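Local coordinates for putative uncharacterized protein (Toxoplasma gondii, PDB 4FBD) that is of unknown function but belongs to the DUF3228 family of conserved hypothetical proteins, at residues K63-F66 with L67-N71. Residues are numbered along the deposited sequence; the frame is centred on the assembly and turned at random.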
loop_
_atom_site.group_PDB
_atom_site.type_symbol
_atom_site.label_atom_id
_atom_site.label_comp_id
_atom_site.label_asym_id
_atom_site.label_seq_id
_atom_site.Cartn_x
_atom_site.Cartn_y
_atom_site.Cartn_z
ATOM N N LYS A 63 26.162 4.100 26.614
ATOM C CA LYS A 63 25.988 2.740 26.150
ATOM C C LYS A 63 26.452 1.735 27.224
ATOM O O LYS A 63 26.022 0.574 27.243
ATOM C CB LYS A 63 26.619 2.591 24.749
ATOM C CG LYS A 63 25.694 3.337 23.712
ATOM C CD LYS A 63 26.232 3.622 22.286
ATOM C CE LYS A 63 25.126 4.393 21.483
ATOM N NZ LYS A 63 25.510 4.870 20.113
ATOM N N GLU A 64 27.276 2.213 28.151
ATOM C CA GLU A 64 27.720 1.413 29.272
ATOM C C GLU A 64 26.555 1.307 30.288
ATOM O O GLU A 64 26.146 0.222 30.684
ATOM C CB GLU A 64 28.944 2.051 29.937
ATOM C CG GLU A 64 30.230 2.165 29.050
ATOM C CD GLU A 64 30.143 3.187 27.880
ATOM O OE1 GLU A 64 29.131 3.912 27.737
ATOM O OE2 GLU A 64 31.108 3.252 27.091
ATOM N N GLU A 65 26.029 2.454 30.690
ATOM C CA GLU A 65 24.926 2.530 31.643
ATOM C C GLU A 65 23.680 1.805 31.119
ATOM O O GLU A 65 22.978 1.106 31.856
ATOM C CB GLU A 65 24.617 4.010 31.924
ATOM C CG GLU A 65 23.449 4.277 32.877
ATOM C CD GLU A 65 23.244 5.773 33.186
ATOM O OE1 GLU A 65 24.243 6.526 33.300
ATOM O OE2 GLU A 65 22.069 6.181 33.341
ATOM N N PHE A 66 23.401 1.989 29.840
ATOM C CA PHE A 66 22.268 1.340 29.212
ATOM C C PHE A 66 22.358 -0.184 29.349
ATOM O O PHE A 66 21.421 -0.845 29.784
ATOM C CB PHE A 66 22.244 1.723 27.740
ATOM C CG PHE A 66 21.166 1.062 26.976
ATOM C CD1 PHE A 66 19.867 1.507 27.080
ATOM C CD2 PHE A 66 21.445 -0.012 26.156
ATOM C CE1 PHE A 66 18.855 0.889 26.382
ATOM C CE2 PHE A 66 20.449 -0.641 25.456
ATOM C CZ PHE A 66 19.143 -0.189 25.561
ATOM N N LEU A 67 23.509 -0.725 28.985
ATOM C CA LEU A 67 23.737 -2.165 29.025
ATOM C C LEU A 67 23.674 -2.681 30.467
ATOM O O LEU A 67 23.157 -3.767 30.742
ATOM C CB LEU A 67 25.104 -2.473 28.420
ATOM C CG LEU A 67 25.390 -3.940 28.200
ATOM C CD1 LEU A 67 24.316 -4.510 27.278
ATOM C CD2 LEU A 67 26.809 -4.136 27.612
ATOM N N GLU A 68 24.176 -1.873 31.380
ATOM C CA GLU A 68 24.159 -2.229 32.772
ATOM C C GLU A 68 22.720 -2.340 33.281
ATOM O O GLU A 68 22.366 -3.315 33.951
ATOM C CB GLU A 68 24.933 -1.184 33.576
ATOM C CG GLU A 68 25.368 -1.640 34.962
ATOM C CD GLU A 68 24.243 -1.742 35.975
ATOM O OE1 GLU A 68 23.089 -1.407 35.636
ATOM O OE2 GLU A 68 24.527 -2.140 37.133
ATOM N N LYS A 69 21.892 -1.348 32.967
ATOM C CA LYS A 69 20.497 -1.373 33.418
ATOM C C LYS A 69 19.704 -2.482 32.736
ATOM O O LYS A 69 18.816 -3.077 33.346
ATOM C CB LYS A 69 19.840 -0.009 33.249
ATOM C CG LYS A 69 20.457 1.037 34.160
ATOM C CD LYS A 69 19.665 2.323 34.168
ATOM C CE LYS A 69 20.283 3.352 35.110
ATOM N NZ LYS A 69 19.483 4.607 35.091
ATOM N N VAL A 70 20.033 -2.774 31.479
ATOM C CA VAL A 70 19.379 -3.871 30.764
ATOM C C VAL A 70 19.683 -5.169 31.494
ATOM O O VAL A 70 18.774 -5.934 31.834
ATOM C CB VAL A 70 19.881 -4.018 29.326
ATOM C CG1 VAL A 70 19.534 -5.405 28.786
ATOM C CG2 VAL A 70 19.313 -2.921 28.464
ATOM N N ASN A 71 20.964 -5.418 31.738
ATOM C CA ASN A 71 21.370 -6.627 32.457
ATOM C C ASN A 71 20.790 -6.723 33.876
ATOM O O ASN A 71 20.394 -7.799 34.325
ATOM C CB ASN A 71 22.894 -6.747 32.430
ATOM C CG ASN A 71 23.386 -7.226 31.079
ATOM O OD1 ASN A 71 22.922 -8.253 30.580
ATOM N ND2 ASN A 71 24.305 -6.494 30.478
#
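Lys63 and Leu67 meet where helix 63-76 begins: the carbonyl oxygen Lys63 O accepts a weak bond from Leu67 N at 3.3 Å and also lies 3.4 Å from Leu67 CB. One residue on, Glu64 O takes the amide of Glu68 (Glu68 N to Glu64 O 3.0 Å), the regular i to i+4 bond of an alpha-helix. Glu65 makes two links to Lys69. Glu65 O receives Lys69 N at 2.9 Å, and the carboxylate forms a long, weak salt bridge, Glu65 OE2 to Lys69 NZ 3.5 Å. With Glu65 CG anti to the backbone N (chi1 178°) and Lys69 CG beside its own (chi1 -66°), the two extended side chains run side by side in the same direction, and Glu65 CG approaches Lys69 CE. Lys69 is modelled in two conformations, however, and these side-chain contacts belong to the one described here; given also its length, the i to i+4 bridge is doubtful. Phe66 holds the buried side. While Phe66 O binds Val70 N at 2.9 Å, Val70 CG2 sits over one face of the phenyl ring in a CH-pi contact, 4.1 Å from the Phe66 centroid and 18° off the ring normal, displaced toward the rim and nearest CE2. Phe66 and Leu67 rest on Leu40 of the short strand 39-40 and Val70 on Leu38, with the Phe98 ring and Val99 also against Phe66, so that the helix lies against strand 39-40, an outermost strand of the five-stranded mixed sheet.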